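Local atomic coordinates of chitinase (Chromobacterium violaceum, PDB entry 4TXG), a protein that probably cleaves glycosidic bonds in chitin, as a family 18 glycoside hydrolase that also carries a predicted chitin-binding module. Residues A[400-406]-A[419-424]; A[179-183]-A[629-633]. All blocks are in the same frame, centred on the assembly; numbering follows the deposited sequence.

Contact 1. Residues A[400-406]-A[419-424]; sequences HGAWNRF and DAELAF
D419 OD1 is gripped by two backbone N-H groups, and the same carboxylate reaches across to H400 with its other oxygen. The bond from E421 N to D419 OD1 (2.9 Å) lies nearly along the C-O axis, whereas that from L422 N to D419 OD1 (3.2 Å) comes from the anti side and well out of the carboxylate plane; together they make D419 the N-cap of helix 420-424. H400 NE2 donates to D419 OD2 at 2.6 Å, meeting its syn side almost within the imidazole plane, in a nearly straight bond (167°). With CG anti to the backbone N (chi1 -173°), the carboxylate of D419 can serve the helix end and the histidine at once. E421 OE2 lies at the imidazole edge, 3.1 Å from H400 CE1. A water 2.6 Å from E421 OE2 also accepts from N404 ND2 and so joins the two segments a second time.

The loop 400-406 follows strand 391-395 of the TIM barrel, on the face of the barrel where such enzymes carry their active sites, and its start rests on W468. Its G401-N404 type I turn is followed by an Asx turn in which N404 OD1 accepts from F406 N.

F406 is sandwiched: E421 CA sits squarely over one face, 3.8 Å from the ring centroid, while R405 CG covers the opposite face. Its CZ reaches F424 CB at 3.9 Å, and the two phenyl rings meet obliquely. R405, extended from CG to NE, brings its guanidinium edge-on over the F424 ring, the two planes at 88°, in a cation-pi contact with NH2 above the ring centre.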
loop_
_atom_site.group_PDB
_atom_site.type_symbol
_atom_site.label_atom_id
_atom_site.label_comp_id
_atom_site.label_asym_id
_atom_site.label_seq_id
_atom_site.Cartn_x
_atom_site.Cartn_y
_atom_site.Cartn_z
ATOM N N HIS A 400 -7.812 10.782 -5.683
ATOM C CA HIS A 400 -8.636 11.988 -5.755
ATOM C C HIS A 400 -9.872 11.782 -4.881
ATOM O O HIS A 400 -10.345 10.660 -4.723
ATOM C CB HIS A 400 -9.054 12.299 -7.201
ATOM C CG HIS A 400 -7.938 12.824 -8.046
ATOM N ND1 HIS A 400 -7.347 14.047 -7.819
ATOM C CD2 HIS A 400 -7.292 12.287 -9.113
ATOM C CE1 HIS A 400 -6.384 14.244 -8.702
ATOM N NE2 HIS A 400 -6.335 13.190 -9.502
ATOM N N GLY A 401 -10.394 12.867 -4.323
ATOM C CA GLY A 401 -11.514 12.791 -3.399
ATOM C C GLY A 401 -11.872 14.185 -2.930
ATOM O O GLY A 401 -11.161 15.140 -3.240
ATOM N N ALA A 402 -12.947 14.304 -2.155
ATOM C CA ALA A 402 -13.526 15.614 -1.872
ATOM C C ALA A 402 -12.807 16.405 -0.774
ATOM O O ALA A 402 -13.279 17.466 -0.355
ATOM C CB ALA A 402 -14.997 15.455 -1.526
ATOM N N TRP A 403 -11.659 15.913 -0.328
ATOM C CA TRP A 403 -10.766 16.720 0.505
ATOM C C TRP A 403 -10.166 17.875 -0.312
ATOM O O TRP A 403 -9.679 18.856 0.254
ATOM C CB TRP A 403 -9.657 15.852 1.111
ATOM C CG TRP A 403 -9.035 14.902 0.130
ATOM C CD1 TRP A 403 -7.976 15.152 -0.689
ATOM C CD2 TRP A 403 -9.436 13.550 -0.137
ATOM N NE1 TRP A 403 -7.691 14.044 -1.448
ATOM C CE2 TRP A 403 -8.571 13.047 -1.127
ATOM C CE3 TRP A 403 -10.439 12.715 0.371
ATOM C CZ2 TRP A 403 -8.677 11.749 -1.619
ATOM C CZ3 TRP A 403 -10.545 11.426 -0.125
ATOM C CH2 TRP A 403 -9.671 10.957 -1.109
ATOM N N ASN A 404 -10.205 17.770 -1.638
ATOM C CA ASN A 404 -9.912 18.943 -2.463
ATOM C C ASN A 404 -10.834 19.040 -3.672
ATOM O O ASN A 404 -11.712 18.204 -3.871
ATOM C CB ASN A 404 -8.435 18.973 -2.886
ATOM C CG ASN A 404 -8.045 17.823 -3.800
ATOM O OD1 ASN A 404 -8.717 17.539 -4.783
ATOM N ND2 ASN A 404 -6.935 17.163 -3.474
ATOM N N ARG A 405 -10.626 20.074 -4.478
ATOM C CA ARG A 405 -11.585 20.447 -5.504
ATOM C C ARG A 405 -11.420 19.721 -6.840
ATOM O O ARG A 405 -12.234 19.909 -7.740
ATOM C CB ARG A 405 -11.489 21.950 -5.760
ATOM C CG ARG A 405 -10.209 22.353 -6.507
ATOM C CD ARG A 405 -10.063 23.874 -6.522
ATOM N NE ARG A 405 -8.862 24.313 -7.233
ATOM C CZ ARG A 405 -7.664 24.419 -6.666
ATOM N NH1 ARG A 405 -7.494 24.098 -5.389
ATOM N NH2 ARG A 405 -6.627 24.835 -7.379
ATOM N N PHE A 406 -10.371 18.918 -6.985
ATOM C CA PHE A 406 -10.066 18.334 -8.287
ATOM C C PHE A 406 -10.867 17.058 -8.519
ATOM O O PHE A 406 -10.589 16.017 -7.933
ATOM C CB PHE A 406 -8.564 18.069 -8.409
ATOM C CG PHE A 406 -7.730 19.309 -8.280
ATOM C CD1 PHE A 406 -7.711 20.255 -9.295
ATOM C CD2 PHE A 406 -6.976 19.539 -7.141
ATOM C CE1 PHE A 406 -6.944 21.406 -9.173
ATOM C CE2 PHE A 406 -6.208 20.689 -7.019
ATOM C CZ PHE A 406 -6.202 21.617 -8.035
ATOM N N ASP A 419 -4.730 15.066 -15.911
ATOM C CA ASP A 419 -5.093 15.147 -14.491
ATOM C C ASP A 419 -5.112 16.612 -14.062
ATOM O O ASP A 419 -4.090 17.289 -14.135
ATOM C CB ASP A 419 -4.120 14.347 -13.615
ATOM C CG ASP A 419 -4.566 14.281 -12.154
ATOM O OD1 ASP A 419 -4.631 15.336 -11.494
ATOM O OD2 ASP A 419 -4.845 13.170 -11.656
ATOM N N ALA A 420 -6.278 17.102 -13.638
ATOM C CA ALA A 420 -6.464 18.530 -13.390
ATOM C C ALA A 420 -5.595 19.034 -12.238
ATOM O O ALA A 420 -5.203 20.207 -12.206
ATOM C CB ALA A 420 -7.935 18.828 -13.110
ATOM N N GLU A 421 -5.296 18.151 -11.288
ATOM C CA GLU A 421 -4.449 18.524 -10.160
ATOM C C GLU A 421 -3.003 18.678 -10.612
ATOM O O GLU A 421 -2.336 19.666 -10.285
ATOM C CB GLU A 421 -4.550 17.491 -9.037
ATOM C CG GLU A 421 -3.780 17.872 -7.787
ATOM C CD GLU A 421 -4.146 17.021 -6.583
ATOM O OE1 GLU A 421 -3.614 17.297 -5.486
ATOM O OE2 GLU A 421 -4.968 16.086 -6.719
ATOM N N LEU A 422 -2.519 17.700 -11.372
ATOM C CA LEU A 422 -1.168 17.758 -11.920
ATOM C C LEU A 422 -0.991 18.964 -12.839
ATOM O O LEU A 422 0.055 19.609 -12.819
ATOM C CB LEU A 422 -0.838 16.457 -12.665
ATOM C CG LEU A 422 -0.778 15.225 -11.758
ATOM C CD1 LEU A 422 -0.249 14.016 -12.537
ATOM C CD2 LEU A 422 0.089 15.493 -10.548
ATOM N N ALA A 423 -2.014 19.286 -13.628
ATOM C CA ALA A 423 -1.950 20.453 -14.498
ATOM C C ALA A 423 -1.853 21.735 -13.669
ATOM O O ALA A 423 -1.104 22.658 -14.010
ATOM C CB ALA A 423 -3.163 20.504 -15.425
ATOM N N PHE A 424 -2.591 21.787 -12.570
ATOM C CA PHE A 424 -2.596 22.992 -11.747
ATOM C C PHE A 424 -1.217 23.250 -11.139
ATOM O O PHE A 424 -0.817 24.409 -10.960
ATOM C CB PHE A 424 -3.648 22.884 -10.646
ATOM C CG PHE A 424 -3.804 24.142 -9.840
ATOM C CD1 PHE A 424 -4.420 25.249 -10.392
ATOM C CD2 PHE A 424 -3.349 24.208 -8.536
ATOM C CE1 PHE A 424 -4.572 26.412 -9.656
ATOM C CE2 PHE A 424 -3.497 25.375 -7.795
ATOM C CZ PHE A 424 -4.110 26.465 -8.361
HETATM O O HOH W 1 -5.830 14.517 -4.826
#

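Contact 2. Residues A[179-183]-A[629-633]; sequences PWSKL and TSLLY
P179 opens the contact by setting CG against the methyl of T629, the two side chains crossing at about a right angle, while its carbonyl oxygen accepts from K182 N and bends the backbone into a turn. S181 takes part through its carbonyl oxygen, which stands over the Y633 ring face, 3.8 Å from Y633 CZ. A water donates both to S181 O (2.9 Å) and to Y633 OH, bridging the segments; the phenol oxygen is also bonded to N150 O.

K182 buries the most surface. Its CA lies over the same face of Y633, 4.0 Å from the ring centroid and displaced toward the rim, a CH-pi contact, and its CB packs on Y633 CB at 3.7 Å. With CG anti to the backbone N (chi1 177°), the tyrosine ring is carried across the lysine chain at about a right angle. Farther out, the methylene K182 CD packs alongside S630 OG at 3.4 Å, a van der Waals contact; that hydroxyl is hydrogen-bonded to T626 O. K182 O is buried against Y633 CB and finds no polar partner in the model.

L183 points its CB away, yet its CD2 returns to T629 CG2 at 3.6 Å. Thus the threonine methyl faces P179 and L183, whereas T629 OG1 bonds to Y463 OH. L183 and T629 both rest on F602 of strand 599-603, and L183 and Y633 on I156 of strand 155-161. The arrangement is that of a closed (beta/alpha)8 barrel, in which the helix after the last strand packs over the seam between last and first strands and meets the loop entering the second.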
loop_
_atom_site.group_PDB
_atom_site.type_symbol
_atom_site.label_atom_id
_atom_site.label_comp_id
_atom_site.label_asym_id
_atom_site.label_seq_id
_atom_site.Cartn_x
_atom_site.Cartn_y
_atom_site.Cartn_z
ATOM N N PRO A 179 -15.866 -14.270 1.155
ATOM C CA PRO A 179 -15.696 -15.317 0.139
ATOM C C PRO A 179 -14.380 -16.078 0.320
ATOM O O PRO A 179 -13.434 -15.908 -0.451
ATOM C CB PRO A 179 -15.701 -14.530 -1.177
ATOM C CG PRO A 179 -15.136 -13.192 -0.797
ATOM C CD PRO A 179 -15.691 -12.916 0.587
ATOM N N TRP A 180 -14.329 -16.915 1.348
ATOM C CA TRP A 180 -13.114 -17.636 1.698
ATOM C C TRP A 180 -12.514 -18.458 0.556
ATOM O O TRP A 180 -11.293 -18.599 0.469
ATOM C CB TRP A 180 -13.394 -18.556 2.886
ATOM C CG TRP A 180 -13.554 -17.821 4.184
ATOM C CD1 TRP A 180 -14.704 -17.286 4.693
ATOM C CD2 TRP A 180 -12.525 -17.550 5.142
ATOM N NE1 TRP A 180 -14.452 -16.702 5.913
ATOM C CE2 TRP A 180 -13.122 -16.842 6.206
ATOM C CE3 TRP A 180 -11.160 -17.836 5.202
ATOM C CZ2 TRP A 180 -12.395 -16.410 7.318
ATOM C CZ3 TRP A 180 -10.442 -17.417 6.317
ATOM C CH2 TRP A 180 -11.064 -16.708 7.356
ATOM N N SER A 181 -13.365 -18.991 -0.320
ATOM C CA SER A 181 -12.885 -19.864 -1.389
ATOM C C SER A 181 -12.299 -19.084 -2.572
ATOM O O SER A 181 -11.848 -19.684 -3.544
ATOM C CB SER A 181 -14.012 -20.773 -1.898
ATOM O OG SER A 181 -14.987 -20.020 -2.593
ATOM N N LYS A 182 -12.314 -17.754 -2.486
ATOM C CA LYS A 182 -11.884 -16.929 -3.609
ATOM C C LYS A 182 -10.794 -15.928 -3.231
ATOM O O LYS A 182 -10.428 -15.078 -4.039
ATOM C CB LYS A 182 -13.086 -16.184 -4.200
ATOM C CG LYS A 182 -14.247 -17.111 -4.573
ATOM C CD LYS A 182 -15.360 -16.366 -5.287
ATOM C CE LYS A 182 -16.551 -17.274 -5.565
ATOM N NZ LYS A 182 -16.154 -18.529 -6.260
ATOM N N LEU A 183 -10.277 -16.038 -2.009
ATOM C CA LEU A 183 -9.233 -15.139 -1.505
ATOM C C LEU A 183 -7.934 -15.873 -1.170
ATOM O O LEU A 183 -7.910 -17.101 -1.056
ATOM C CB LEU A 183 -9.711 -14.411 -0.236
ATOM C CG LEU A 183 -10.955 -13.535 -0.251
ATOM C CD1 LEU A 183 -11.198 -12.978 1.123
ATOM C CD2 LEU A 183 -10.782 -12.402 -1.242
ATOM N N THR A 629 -14.702 -9.613 -6.459
ATOM C CA THR A 629 -13.752 -10.608 -5.981
ATOM C C THR A 629 -13.854 -11.889 -6.812
ATOM O O THR A 629 -12.846 -12.536 -7.088
ATOM C CB THR A 629 -13.976 -10.897 -4.493
ATOM O OG1 THR A 629 -13.677 -9.707 -3.750
ATOM C CG2 THR A 629 -13.069 -12.017 -4.014
ATOM N N SER A 630 -15.069 -12.240 -7.233
ATOM C CA SER A 630 -15.254 -13.426 -8.063
ATOM C C SER A 630 -14.598 -13.250 -9.429
ATOM O O SER A 630 -14.032 -14.195 -9.991
ATOM C CB SER A 630 -16.741 -13.750 -8.235
ATOM O OG SER A 630 -17.307 -14.171 -7.002
ATOM N N LEU A 631 -14.686 -12.039 -9.966
ATOM C CA LEU A 631 -14.040 -11.738 -11.238
ATOM C C LEU A 631 -12.529 -11.842 -11.097
ATOM O O LEU A 631 -11.865 -12.434 -11.949
ATOM C CB LEU A 631 -14.432 -10.345 -11.737
ATOM C CG LEU A 631 -13.730 -9.836 -13.002
ATOM C CD1 LEU A 631 -13.962 -10.761 -14.186
ATOM C CD2 LEU A 631 -14.213 -8.413 -13.322
ATOM N N LEU A 632 -11.985 -11.271 -10.025
ATOM C CA LEU A 632 -10.547 -11.379 -9.772
ATOM C C LEU A 632 -10.119 -12.849 -9.640
ATOM O O LEU A 632 -9.149 -13.293 -10.265
ATOM C CB LEU A 632 -10.162 -10.607 -8.505
ATOM C CG LEU A 632 -10.181 -9.086 -8.589
ATOM C CD1 LEU A 632 -10.015 -8.483 -7.199
ATOM C CD2 LEU A 632 -9.097 -8.588 -9.532
ATOM N N TYR A 633 -10.842 -13.597 -8.817
ATOM C CA TYR A 633 -10.506 -14.995 -8.589
ATOM C C TYR A 633 -10.625 -15.845 -9.855
ATOM O O TYR A 633 -9.763 -16.682 -10.136
ATOM C CB TYR A 633 -11.381 -15.600 -7.485
ATOM C CG TYR A 633 -11.078 -17.061 -7.304
ATOM C CD1 TYR A 633 -9.877 -17.467 -6.737
ATOM C CD2 TYR A 633 -11.960 -18.036 -7.752
ATOM C CE1 TYR A 633 -9.569 -18.803 -6.603
ATOM C CE2 TYR A 633 -11.662 -19.376 -7.625
ATOM C CZ TYR A 633 -10.468 -19.755 -7.045
ATOM O OH TYR A 633 -10.164 -21.091 -6.916
HETATM O O HOH W 2 -12.422 -21.972 -5.180
#

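Overall arrangement
From the N terminus, the chain runs through strand 155-161, the first of the barrel, and then through 179-183, the first half of contact 2, into strand 185-193. It travels round the barrel to strand 391-395, after which 400-406 and 419-424 close the short loop of contact 1, with twelve residues between them. Only after strand 599-603 has completed the barrel does helix 627-636 return to 179-183, closing a loop of 445 residues within which contact 1 is nested. Contact 1 ties together one excursion beyond the strand ends, whereas contact 2 joins the beginning of the barrel to its end. Their centres are 33 Å apart and they do not touch.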